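Local coordinates for protein CHAD domain (Ricinus communis, PDB 6QV5) that probably binds inorganic polyphosphate as an all-helical module and also binds a zinc ion, at residues N245-A250 and G273-Q278; N120-L125 and Q269-Y274; H173-I178 and H219-S224. One frame throughout, in Å; residues are numbered along the deposited sequence.

Overall arrangement
Contacts 1 and 2 lie at one side of the helical fold, with centres 12 Å apart, and both use helix 265-281. In contact 1 it packs on helix 224-260, its predecessor in the chain; in contact 2 it meets the beginning of helix 122-145, far away in sequence. Contact 3 lies on the other side of the chain's centre, its own centre about 38 Å and 48 Å from the other two, and sets helix 171-192 against the loop before helix 224-260. Contacts 1 and 3 are buried, contact 2 only partly. Both helix-helix contacts are made by carbon-to-carbon packing with no hydrogen bond across them, whereas contact 3 centres on a serine and a tyrosine hydroxyl.

Contact 1 (N245-A250 and G273-Q278); sequences NDLVVA and GYLLAQ
Leu-247 and Ala-250 of helix 224-260 meet Leu-275 and Gln-278 of helix 265-281, with 201 Å² buried in all. Each pair is three residues apart and so sits on one flank of its helix, and because the chains run in opposed senses Ala-250 falls beside Leu-275 while Leu-247 reaches on to Gln-278. The apolar contacts centre on Leu-275, whose two methyls serve different partners. Leu-275 CB points toward the other helix; with chi1 at -66° its CG lies anti to the carbonyl carbon. The CD1 branch of Leu-275 touches the CB of Ala-250 at 3.8 Å. The CD2 branch lies more loosely, 4.4 Å from Leu-247 CG. Leu-247 itself leaves its helix at a slant, and its CD2 supplies the nearest approach to the residue beyond: it comes within 3.7 Å of Gln-278 CB. Here the leucine meets the aliphatic root of the glutamine, and the two side chains cross at about a right angle. No hydrogen bond links the segments; the polar bonding is intrahelical, as between Val-249 N and Asn-245 O at 3.0 Å. Helix 82-108 closes the packing from another direction, with Leu-104 and Thr-108 against Ala-250 and Thr-108 also against Leu-275. The CA atoms of Leu-247 and Leu-275 are 6.1 Å apart and the segment axes approach to 9.3 Å, their directions 148° apart. This is the packing of an antiparallel helical hairpin, two consecutive helices joined by a short connection and packed through leucine, alanine and the CB of a glutamine.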
ATOM      1  N   ASN A 245       2.910   3.348  12.471  1.00 69.77           N
ATOM      2  CA  ASN A 245       3.889   3.291  11.385  1.00 69.12           C
ATOM      3  C   ASN A 245       4.191   4.689  10.839  1.00 72.42           C
ATOM      4  O   ASN A 245       5.348   4.981  10.540  1.00 71.97           O
ATOM      5  CB  ASN A 245       3.411   2.357  10.269  1.00 68.72           C
ATOM      6  CG  ASN A 245       4.350   2.263   9.090  1.00 88.58           C
ATOM      7  OD1 ASN A 245       5.536   1.937   9.225  1.00 80.51           O
ATOM      8  ND2 ASN A 245       3.833   2.550   7.907  1.00 80.66           N
ATOM      9  N   ASP A 246       3.157   5.551  10.715  1.00 68.76           N
ATOM     10  CA  ASP A 246       3.301   6.931  10.240  1.00 68.68           C
ATOM     11  C   ASP A 246       4.206   7.739  11.174  1.00 72.73           C
ATOM     12  O   ASP A 246       5.014   8.537  10.702  1.00 72.30           O
ATOM     13  CB  ASP A 246       1.927   7.611  10.102  1.00 70.49           C
ATOM     14  CG  ASP A 246       1.065   7.118   8.950  1.00 79.86           C
ATOM     15  OD1 ASP A 246       1.555   6.292   8.145  1.00 79.80           O
ATOM     16  OD2 ASP A 246      -0.098   7.561   8.851  1.00 86.53           O
ATOM     17  N   LEU A 247       4.092   7.487  12.492  1.00 69.56           N
ATOM     18  CA  LEU A 247       4.874   8.114  13.558  1.00 69.50           C
ATOM     19  C   LEU A 247       6.366   7.758  13.442  1.00 73.19           C
ATOM     20  O   LEU A 247       7.206   8.653  13.545  1.00 72.46           O
ATOM     21  CB  LEU A 247       4.324   7.653  14.923  1.00 69.69           C
ATOM     22  CG  LEU A 247       3.342   8.556  15.694  1.00 74.56           C
ATOM     23  CD1 LEU A 247       2.108   8.922  14.871  1.00 74.91           C
ATOM     24  CD2 LEU A 247       2.875   7.858  16.947  1.00 77.12           C
ATOM     25  N   VAL A 248       6.691   6.464  13.205  1.00 69.98           N
ATOM     26  CA  VAL A 248       8.076   5.991  13.087  1.00 69.81           C
ATOM     27  C   VAL A 248       8.713   6.434  11.744  1.00 72.80           C
ATOM     28  O   VAL A 248       9.922   6.677  11.711  1.00 72.60           O
ATOM     29  CB  VAL A 248       8.233   4.466  13.383  1.00 73.98           C
ATOM     30  CG1 VAL A 248       7.787   3.591  12.217  1.00 73.79           C
ATOM     31  CG2 VAL A 248       9.656   4.121  13.814  1.00 73.92           C
ATOM     32  N   VAL A 249       7.903   6.570  10.665  1.00 68.48           N
ATOM     33  CA  VAL A 249       8.367   7.029   9.347  1.00 67.76           C
ATOM     34  C   VAL A 249       8.727   8.520   9.461  1.00 70.75           C
ATOM     35  O   VAL A 249       9.777   8.937   8.967  1.00 70.01           O
ATOM     36  CB  VAL A 249       7.340   6.718   8.211  1.00 71.55           C
ATOM     37  CG1 VAL A 249       7.627   7.514   6.937  1.00 71.20           C
ATOM     38  CG2 VAL A 249       7.302   5.222   7.901  1.00 71.35           C
ATOM     39  N   ALA A 250       7.879   9.296  10.173  1.00 66.98           N
ATOM     40  CA  ALA A 250       8.056  10.726  10.444  1.00 66.64           C
ATOM     41  C   ALA A 250       9.392  11.009  11.142  1.00 70.43           C
ATOM     42  O   ALA A 250      10.103  11.929  10.737  1.00 69.61           O
ATOM     43  CB  ALA A 250       6.908  11.239  11.294  1.00 67.27           C
ATOM     44  N   GLY A 273      11.049  14.731  19.115  1.00 71.05           N
ATOM     45  CA  GLY A 273      10.829  14.482  20.534  1.00 70.85           C
ATOM     46  C   GLY A 273       9.365  14.217  20.825  1.00 75.09           C
ATOM     47  O   GLY A 273       9.039  13.266  21.539  1.00 74.36           O
ATOM     48  N   TYR A 274       8.477  15.035  20.217  1.00 72.49           N
ATOM     49  CA  TYR A 274       7.018  14.944  20.326  1.00 72.83           C
ATOM     50  C   TYR A 274       6.495  13.630  19.743  1.00 77.13           C
ATOM     51  O   TYR A 274       5.634  12.995  20.355  1.00 76.48           O
ATOM     52  CB  TYR A 274       6.350  16.145  19.622  1.00 74.27           C
ATOM     53  CG  TYR A 274       4.906  16.382  20.019  1.00 76.50           C
ATOM     54  CD1 TYR A 274       4.569  17.375  20.936  1.00 78.69           C
ATOM     55  CD2 TYR A 274       3.871  15.647  19.444  1.00 77.25           C
ATOM     56  CE1 TYR A 274       3.241  17.612  21.291  1.00 79.92           C
ATOM     57  CE2 TYR A 274       2.541  15.869  19.798  1.00 78.19           C
ATOM     58  CZ  TYR A 274       2.230  16.853  20.722  1.00 87.00           C
ATOM     59  OH  TYR A 274       0.921  17.075  21.070  1.00 89.88           O
ATOM     60  N   LEU A 275       7.010  13.232  18.567  1.00 74.37           N
ATOM     61  CA  LEU A 275       6.596  12.013  17.873  1.00 74.57           C
ATOM     62  C   LEU A 275       7.113  10.735  18.535  1.00 79.62           C
ATOM     63  O   LEU A 275       6.392   9.737  18.544  1.00 78.93           O
ATOM     64  CB  LEU A 275       6.962  12.064  16.382  1.00 74.57           C
ATOM     65  CG  LEU A 275       6.231  13.126  15.552  1.00 79.14           C
ATOM     66  CD1 LEU A 275       7.008  13.474  14.306  1.00 79.16           C
ATOM     67  CD2 LEU A 275       4.816  12.699  15.210  1.00 81.69           C
ATOM     68  N   LEU A 276       8.338  10.769  19.107  1.00 77.51           N
ATOM     69  CA  LEU A 276       8.940   9.627  19.811  1.00 77.97           C
ATOM     70  C   LEU A 276       8.137   9.307  21.073  1.00 82.58           C
ATOM     71  O   LEU A 276       7.997   8.134  21.425  1.00 82.51           O
ATOM     72  CB  LEU A 276      10.407   9.912  20.172  1.00 78.22           C
ATOM     73  CG  LEU A 276      11.256   8.695  20.544  1.00 83.27           C
ATOM     74  CD1 LEU A 276      11.988   8.140  19.327  1.00 83.55           C
ATOM     75  CD2 LEU A 276      12.245   9.042  21.634  1.00 85.92           C
ATOM     76  N   ALA A 277       7.608  10.352  21.741  1.00 79.30           N
ATOM     77  CA  ALA A 277       6.776  10.221  22.932  1.00 79.28           C
ATOM     78  C   ALA A 277       5.414   9.629  22.560  1.00 83.77           C
ATOM     79  O   ALA A 277       4.928   8.760  23.275  1.00 83.10           O
ATOM     80  CB  ALA A 277       6.606  11.568  23.611  1.00 79.99           C
ATOM     81  N   GLN A 278       4.832  10.059  21.415  1.00 81.07           N
ATOM     82  CA  GLN A 278       3.551   9.559  20.897  1.00 81.36           C
ATOM     83  C   GLN A 278       3.621   8.060  20.567  1.00 86.53           C
ATOM     84  O   GLN A 278       2.610   7.367  20.679  1.00 86.00           O
ATOM     85  CB  GLN A 278       3.100  10.365  19.669  1.00 82.74           C
ATOM     86  CG  GLN A 278       2.466  11.711  20.002  1.00 98.49           C
ATOM     87  CD  GLN A 278       1.919  12.394  18.772  1.00119.30           C
ATOM     88  OE1 GLN A 278       2.663  12.828  17.885  1.00114.91           O
ATOM     89  NE2 GLN A 278       0.604  12.510  18.693  1.00112.78           N
TER

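Contact 2 (N120-L125 and Q269-Y274); sequences NGLLEL and QFARGY
Leu-122 presses its branched end obliquely against the ring of Phe-270, the two side chains crossing at about a right angle. Leu-122 CD1 lies 3.7 Å from Phe-270 CE2, and Leu-122 CD2 is 3.8 Å from Phe-270 CD2, so both methyls reach the CD2-CE2 part of the ring. The phenylalanine CG stands anti to the backbone N (chi1 -175°), which swings the ring out from helix 265-281 to meet the leucine. Leu-125, one turn on from Leu-122, has the same first torsion as the phenylalanine, with chi1 178°, and extends its CD2 to within 3.8 Å of Ala-271 CB. Leu-122 CD2 comes no nearer to Ala-271 CB than 4.4 Å. Leu-125 also touches Ala-267 and Val-268 of helix 265-281, while Ala-271 also rests on Leu-254 of helix 224-260. Away from this interface, Arg-272 NH1 donates to Gln-269 OE1 at 2.8 Å, nearly in its guanidinium plane, and Arg-272 NE bonds to Gly-251 O, tying helix 265-281 to helix 224-260. The arrangement is apolar side-chain packing of an all-helical fold, in which helix 265-281 packs against both the start of helix 122-145 and helix 224-260.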
ATOM      1  N   ASN A 120       7.744  27.445  19.295  1.00112.45           N
ATOM      2  CA  ASN A 120       7.028  28.239  18.290  1.00111.99           C
ATOM      3  C   ASN A 120       7.603  28.149  16.860  1.00114.85           C
ATOM      4  O   ASN A 120       6.985  28.663  15.922  1.00114.73           O
ATOM      5  CB  ASN A 120       6.938  29.699  18.746  1.00112.65           C
ATOM      6  N   GLY A 121       8.750  27.482  16.705  1.00110.01           N
ATOM      7  CA  GLY A 121       9.436  27.332  15.423  1.00108.95           C
ATOM      8  C   GLY A 121       8.943  26.227  14.508  1.00110.67           C
ATOM      9  O   GLY A 121       9.664  25.830  13.589  1.00110.07           O
ATOM     10  N   LEU A 122       7.711  25.730  14.729  1.00105.58           N
ATOM     11  CA  LEU A 122       7.127  24.667  13.904  1.00104.50           C
ATOM     12  C   LEU A 122       6.501  25.195  12.603  1.00106.08           C
ATOM     13  O   LEU A 122       6.243  24.408  11.688  1.00105.49           O
ATOM     14  CB  LEU A 122       6.129  23.808  14.704  1.00104.60           C
ATOM     15  CG  LEU A 122       6.680  23.043  15.920  1.00109.46           C
ATOM     16  CD1 LEU A 122       5.553  22.519  16.782  1.00109.66           C
ATOM     17  CD2 LEU A 122       7.600  21.897  15.505  1.00111.92           C
ATOM     18  N   LEU A 123       6.283  26.527  12.515  1.00100.99           N
ATOM     19  CA  LEU A 123       5.724  27.197  11.336  1.00 99.99           C
ATOM     20  C   LEU A 123       6.719  27.192  10.171  1.00101.35           C
ATOM     21  O   LEU A 123       6.318  26.943   9.032  1.00100.89           O
ATOM     22  CB  LEU A 123       5.286  28.633  11.669  1.00100.14           C
ATOM     23  CG  LEU A 123       3.940  28.766  12.375  1.00105.00           C
ATOM     24  CD1 LEU A 123       4.125  28.980  13.867  1.00105.22           C
ATOM     25  CD2 LEU A 123       3.133  29.904  11.788  1.00107.64           C
ATOM     26  N   GLU A 124       8.012  27.444  10.463  1.00 95.84           N
ATOM     27  CA  GLU A 124       9.082  27.430   9.460  1.00 94.75           C
ATOM     28  C   GLU A 124       9.433  25.994   9.044  1.00 96.16           C
ATOM     29  O   GLU A 124       9.889  25.780   7.921  1.00 95.82           O
ATOM     30  CB  GLU A 124      10.320  28.231   9.919  1.00 96.18           C
ATOM     31  CG  GLU A 124      11.015  27.709  11.168  1.00107.61           C
ATOM     32  CD  GLU A 124      11.983  28.676  11.822  1.00129.89           C
ATOM     33  OE1 GLU A 124      12.958  29.091  11.154  1.00126.58           O
ATOM     34  OE2 GLU A 124      11.773  29.009  13.010  1.00123.50           O
ATOM     35  N   LEU A 125       9.196  25.018   9.947  1.00 90.80           N
ATOM     36  CA  LEU A 125       9.416  23.590   9.704  1.00 89.70           C
ATOM     37  C   LEU A 125       8.352  23.073   8.730  1.00 91.21           C
ATOM     38  O   LEU A 125       8.680  22.310   7.822  1.00 90.55           O
ATOM     39  CB  LEU A 125       9.391  22.798  11.029  1.00 89.71           C
ATOM     40  CG  LEU A 125       9.559  21.271  10.945  1.00 94.40           C
ATOM     41  CD1 LEU A 125      10.967  20.883  10.536  1.00 94.58           C
ATOM     42  CD2 LEU A 125       9.211  20.616  12.258  1.00 97.00           C
ATOM     43  N   GLN A 269      14.232  18.504  15.968  1.00 76.11           N
ATOM     44  CA  GLN A 269      14.395  17.795  17.240  1.00 75.68           C
ATOM     45  C   GLN A 269      13.171  17.930  18.151  1.00 78.46           C
ATOM     46  O   GLN A 269      12.842  16.977  18.858  1.00 77.97           O
ATOM     47  CB  GLN A 269      15.688  18.222  17.960  1.00 77.08           C
ATOM     48  CG  GLN A 269      16.973  17.684  17.322  1.00 90.97           C
ATOM     49  CD  GLN A 269      17.207  16.219  17.597  1.00108.15           C
ATOM     50  OE1 GLN A 269      16.728  15.340  16.873  1.00101.16           O
ATOM     51  NE2 GLN A 269      17.959  15.923  18.647  1.00102.29           N
ATOM     52  N   PHE A 270      12.475  19.092  18.095  1.00 74.28           N
ATOM     53  CA  PHE A 270      11.251  19.353  18.853  1.00 73.93           C
ATOM     54  C   PHE A 270      10.128  18.444  18.351  1.00 76.14           C
ATOM     55  O   PHE A 270       9.418  17.847  19.163  1.00 75.19           O
ATOM     56  CB  PHE A 270      10.839  20.838  18.764  1.00 76.04           C
ATOM     57  CG  PHE A 270       9.651  21.205  19.626  1.00 77.94           C
ATOM     58  CD1 PHE A 270       9.825  21.586  20.950  1.00 81.17           C
ATOM     59  CD2 PHE A 270       8.358  21.159  19.114  1.00 80.35           C
ATOM     60  CE1 PHE A 270       8.724  21.910  21.752  1.00 82.33           C
ATOM     61  CE2 PHE A 270       7.259  21.475  19.918  1.00 83.27           C
ATOM     62  CZ  PHE A 270       7.450  21.852  21.229  1.00 81.41           C
ATOM     63  N   ALA A 271       9.980  18.342  17.012  1.00 71.91           N
ATOM     64  CA  ALA A 271       8.986  17.502  16.349  1.00 71.16           C
ATOM     65  C   ALA A 271       9.299  16.024  16.588  1.00 74.16           C
ATOM     66  O   ALA A 271       8.386  15.255  16.879  1.00 73.37           O
ATOM     67  CB  ALA A 271       8.957  17.802  14.859  1.00 71.90           C
ATOM     68  N   ARG A 272      10.594  15.645  16.506  1.00 70.57           N
ATOM     69  CA  ARG A 272      11.078  14.278  16.723  1.00 70.26           C
ATOM     70  C   ARG A 272      10.853  13.820  18.160  1.00 74.25           C
ATOM     71  O   ARG A 272      10.489  12.665  18.376  1.00 74.00           O
ATOM     72  CB  ARG A 272      12.556  14.140  16.329  1.00 69.84           C
ATOM     73  CG  ARG A 272      12.774  14.031  14.823  1.00 77.28           C
ATOM     74  CD  ARG A 272      14.191  13.626  14.459  1.00 82.58           C
ATOM     75  NE  ARG A 272      14.454  12.217  14.761  1.00 89.15           N
ATOM     76  CZ  ARG A 272      15.281  11.791  15.710  1.00103.59           C
ATOM     77  NH1 ARG A 272      15.950  12.661  16.458  1.00 91.05           N
ATOM     78  NH2 ARG A 272      15.450  10.493  15.917  1.00 90.47           N
ATOM     79  N   GLY A 273      11.049  14.731  19.115  1.00 71.05           N
ATOM     80  CA  GLY A 273      10.829  14.482  20.534  1.00 70.85           C
ATOM     81  C   GLY A 273       9.365  14.217  20.825  1.00 75.09           C
ATOM     82  O   GLY A 273       9.039  13.266  21.539  1.00 74.36           O
ATOM     83  N   TYR A 274       8.477  15.035  20.217  1.00 72.49           N
ATOM     84  CA  TYR A 274       7.018  14.944  20.326  1.00 72.83           C
ATOM     85  C   TYR A 274       6.495  13.630  19.743  1.00 77.13           C
ATOM     86  O   TYR A 274       5.634  12.995  20.355  1.00 76.48           O
ATOM     87  CB  TYR A 274       6.350  16.145  19.622  1.00 74.27           C
ATOM     88  CG  TYR A 274       4.906  16.382  20.019  1.00 76.50           C
ATOM     89  CD1 TYR A 274       4.569  17.375  20.936  1.00 78.69           C
ATOM     90  CD2 TYR A 274       3.871  15.647  19.444  1.00 77.25           C
ATOM     91  CE1 TYR A 274       3.241  17.612  21.291  1.00 79.92           C
ATOM     92  CE2 TYR A 274       2.541  15.869  19.798  1.00 78.19           C
ATOM     93  CZ  TYR A 274       2.230  16.853  20.722  1.00 87.00           C
ATOM     94  OH  TYR A 274       0.921  17.075  21.070  1.00 89.88           O
TER

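Contact 3 (H173-I178 and H219-S224); sequences HFSRQI and HGLYRS
Ser-175 and Tyr-222 bring their hydroxyls together where helix 171-192 meets the loop leading into helix 224-260. One residue before the serine, Phe-174 is turned to another flank of the helix, where its ring meets that of Phe-74 and takes Ile-178 CG1 over one face. Ser-175 then points its CB at the loop. Its OG sits between the backbone N and the carbonyl carbon (chi1 64°), which directs it back along the helix; its one proton is shared between, or goes to one of, Ala-171 O and Ala-172 O, the former being the stronger partner. Ser-175 OG also lies 3.3 Å from Tyr-222 OH, a long, weak hydrogen bond whose proton is not settled, because the backbone carbonyls compete for it. Leu-221 CD2 approaches Ser-175 OG to 3.4 Å, an apolar neighbour beside a polar atom. Ser-175 OG approaches the tyrosine ring obliquely, and Tyr-222 OH is 3.2 Å from Ser-175 O. Next in sequence, Arg-176 sends its side chain away from the loop, its NE making a weak bond to Ala-172 O. Tyr-222 also packs on Met-179 and Leu-301, and Leu-221 pairs through its backbone with Arg-302, so the C-terminal end of the chain packs beside this contact. The serine hydroxyl is therefore engaged chiefly by its own helix; between these two segments the polar link is weak, and packing of Leu-221 and Tyr-222 against the serine appears to contribute most.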
ATOM      1  N   HIS A 173     -10.647 -22.429  -7.761  1.00 96.97           N
ATOM      2  CA  HIS A 173      -9.639 -23.397  -7.322  1.00 96.89           C
ATOM      3  C   HIS A 173      -8.356 -22.686  -6.885  1.00 99.02           C
ATOM      4  O   HIS A 173      -7.750 -23.087  -5.891  1.00 98.56           O
ATOM      5  CB  HIS A 173      -9.338 -24.415  -8.434  1.00 98.15           C
ATOM      6  CG  HIS A 173      -8.489 -25.565  -7.986  1.00102.00           C
ATOM      7  ND1 HIS A 173      -9.052 -26.763  -7.581  1.00104.04           N
ATOM      8  CD2 HIS A 173      -7.141 -25.662  -7.894  1.00104.02           C
ATOM      9  CE1 HIS A 173      -8.035 -27.547  -7.259  1.00103.57           C
ATOM     10  NE2 HIS A 173      -6.866 -26.926  -7.428  1.00103.90           N
ATOM     11  N   PHE A 174      -7.943 -21.643  -7.632  1.00 94.21           N
ATOM     12  CA  PHE A 174      -6.745 -20.863  -7.331  1.00 93.35           C
ATOM     13  C   PHE A 174      -6.954 -19.970  -6.107  1.00 96.32           C
ATOM     14  O   PHE A 174      -6.075 -19.923  -5.244  1.00 95.77           O
ATOM     15  CB  PHE A 174      -6.302 -20.033  -8.554  1.00 94.96           C
ATOM     16  CG  PHE A 174      -5.093 -19.156  -8.314  1.00 96.26           C
ATOM     17  CD1 PHE A 174      -3.807 -19.678  -8.393  1.00 99.18           C
ATOM     18  CD2 PHE A 174      -5.241 -17.808  -8.009  1.00 98.19           C
ATOM     19  CE1 PHE A 174      -2.692 -18.870  -8.158  1.00100.06           C
ATOM     20  CE2 PHE A 174      -4.125 -17.003  -7.766  1.00100.92           C
ATOM     21  CZ  PHE A 174      -2.859 -17.537  -7.851  1.00 99.00           C
ATOM     22  N   SER A 175      -8.097 -19.252  -6.047  1.00 92.43           N
ATOM     23  CA  SER A 175      -8.432 -18.333  -4.956  1.00 92.10           C
ATOM     24  C   SER A 175      -8.530 -19.007  -3.595  1.00 96.10           C
ATOM     25  O   SER A 175      -8.069 -18.422  -2.620  1.00 95.64           O
ATOM     26  CB  SER A 175      -9.710 -17.558  -5.258  1.00 95.43           C
ATOM     27  OG  SER A 175     -10.833 -18.418  -5.350  1.00104.28           O
ATOM     28  N   ARG A 176      -9.116 -20.225  -3.520  1.00 92.91           N
ATOM     29  CA  ARG A 176      -9.261 -20.954  -2.255  1.00 92.75           C
ATOM     30  C   ARG A 176      -7.906 -21.353  -1.649  1.00 95.98           C
ATOM     31  O   ARG A 176      -7.762 -21.309  -0.429  1.00 95.71           O
ATOM     32  CB  ARG A 176     -10.226 -22.155  -2.368  1.00 93.80           C
ATOM     33  CG  ARG A 176      -9.736 -23.352  -3.183  1.00106.73           C
ATOM     34  CD  ARG A 176     -10.697 -24.519  -3.073  1.00119.81           C
ATOM     35  NE  ARG A 176     -11.665 -24.531  -4.171  1.00130.29           N
ATOM     36  CZ  ARG A 176     -12.877 -25.074  -4.102  1.00144.23           C
ATOM     37  NH1 ARG A 176     -13.296 -25.642  -2.977  1.00131.98           N
ATOM     38  NH2 ARG A 176     -13.684 -25.043  -5.153  1.00129.37           N
ATOM     39  N   GLN A 177      -6.915 -21.692  -2.500  1.00 91.79           N
ATOM     40  CA  GLN A 177      -5.560 -22.068  -2.084  1.00 91.23           C
ATOM     41  C   GLN A 177      -4.811 -20.855  -1.519  1.00 93.85           C
ATOM     42  O   GLN A 177      -4.117 -20.981  -0.508  1.00 93.49           O
ATOM     43  CB  GLN A 177      -4.776 -22.685  -3.256  1.00 92.64           C
ATOM     44  CG  GLN A 177      -5.296 -24.049  -3.709  1.00108.71           C
ATOM     45  CD  GLN A 177      -4.638 -24.535  -4.979  1.00129.80           C
ATOM     46  OE1 GLN A 177      -4.561 -23.827  -5.992  1.00125.58           O
ATOM     47  NE2 GLN A 177      -4.163 -25.772  -4.962  1.00123.08           N
ATOM     48  N   ILE A 178      -4.970 -19.683  -2.171  1.00 89.22           N
ATOM     49  CA  ILE A 178      -4.355 -18.407  -1.786  1.00 88.32           C
ATOM     50  C   ILE A 178      -5.023 -17.852  -0.515  1.00 90.62           C
ATOM     51  O   ILE A 178      -4.319 -17.445   0.410  1.00 89.92           O
ATOM     52  CB  ILE A 178      -4.362 -17.399  -2.986  1.00 91.43           C
ATOM     53  CG1 ILE A 178      -3.551 -17.928  -4.210  1.00 91.88           C
ATOM     54  CG2 ILE A 178      -3.923 -15.976  -2.589  1.00 92.03           C
ATOM     55  CD1 ILE A 178      -1.980 -18.148  -4.041  1.00 99.77           C
ATOM     56  N   HIS A 219     -13.533 -10.741  -5.546  1.00 89.87           N
ATOM     57  CA  HIS A 219     -14.749 -10.219  -4.909  1.00 90.77           C
ATOM     58  C   HIS A 219     -16.035 -11.002  -5.243  1.00 96.04           C
ATOM     59  O   HIS A 219     -16.761 -11.384  -4.323  1.00 95.82           O
ATOM     60  CB  HIS A 219     -14.914  -8.717  -5.223  1.00 91.80           C
ATOM     61  CG  HIS A 219     -16.206  -8.124  -4.752  1.00 95.40           C
ATOM     62  ND1 HIS A 219     -17.182  -7.723  -5.646  1.00 97.27           N
ATOM     63  CD2 HIS A 219     -16.650  -7.902  -3.492  1.00 97.27           C
ATOM     64  CE1 HIS A 219     -18.179  -7.265  -4.907  1.00 96.74           C
ATOM     65  NE2 HIS A 219     -17.905  -7.354  -3.605  1.00 97.09           N
ATOM     66  N   GLY A 220     -16.295 -11.230  -6.530  1.00 93.53           N
ATOM     67  CA  GLY A 220     -17.487 -11.936  -7.001  1.00 93.85           C
ATOM     68  C   GLY A 220     -17.497 -13.445  -6.823  1.00 98.85           C
ATOM     69  O   GLY A 220     -18.444 -14.107  -7.257  1.00 98.47           O
ATOM     70  N   LEU A 221     -16.454 -13.998  -6.177  1.00 96.24           N
ATOM     71  CA  LEU A 221     -16.275 -15.431  -5.931  1.00 96.40           C
ATOM     72  C   LEU A 221     -16.690 -15.862  -4.518  1.00101.05           C
ATOM     73  O   LEU A 221     -16.947 -17.046  -4.293  1.00100.51           O
ATOM     74  CB  LEU A 221     -14.797 -15.798  -6.167  1.00 96.51           C
ATOM     75  CG  LEU A 221     -14.409 -16.364  -7.537  1.00101.34           C
ATOM     76  CD1 LEU A 221     -14.488 -15.308  -8.631  1.00101.58           C
ATOM     77  CD2 LEU A 221     -13.001 -16.899  -7.504  1.00103.85           C
ATOM     78  N   TYR A 222     -16.742 -14.908  -3.569  1.00 98.42           N
ATOM     79  CA  TYR A 222     -17.062 -15.163  -2.163  1.00 98.53           C
ATOM     80  C   TYR A 222     -18.363 -14.479  -1.703  1.00104.20           C
ATOM     81  O   TYR A 222     -18.852 -13.574  -2.382  1.00103.85           O
ATOM     82  CB  TYR A 222     -15.872 -14.753  -1.274  1.00 99.21           C
ATOM     83  CG  TYR A 222     -14.605 -15.549  -1.516  1.00100.27           C
ATOM     84  CD1 TYR A 222     -14.286 -16.646  -0.724  1.00102.06           C
ATOM     85  CD2 TYR A 222     -13.712 -15.189  -2.522  1.00100.87           C
ATOM     86  CE1 TYR A 222     -13.124 -17.383  -0.940  1.00102.60           C
ATOM     87  CE2 TYR A 222     -12.553 -15.926  -2.758  1.00101.66           C
ATOM     88  CZ  TYR A 222     -12.257 -17.017  -1.956  1.00108.64           C
ATOM     89  OH  TYR A 222     -11.112 -17.742  -2.171  1.00109.14           O
ATOM     90  N   ARG A 223     -18.920 -14.930  -0.548  1.00102.08           N
ATOM     91  CA  ARG A 223     -20.156 -14.422   0.068  1.00102.51           C
ATOM     92  C   ARG A 223     -20.081 -12.921   0.363  1.00107.97           C
ATOM     93  O   ARG A 223     -19.078 -12.456   0.901  1.00107.79           O
ATOM     94  CB  ARG A 223     -20.488 -15.209   1.344  1.00102.74           C
ATOM     95  N   SER A 224     -21.141 -12.174   0.001  1.00105.39           N
ATOM     96  CA  SER A 224     -21.235 -10.717   0.145  1.00105.49           C
ATOM     97  C   SER A 224     -21.183 -10.193   1.588  1.00109.49           C
ATOM     98  O   SER A 224     -20.479  -9.215   1.841  1.00109.02           O
ATOM     99  CB  SER A 224     -22.481 -10.188  -0.558  1.00109.41           C
ATOM    100  OG  SER A 224     -22.428 -10.439  -1.954  1.00118.67           O
TER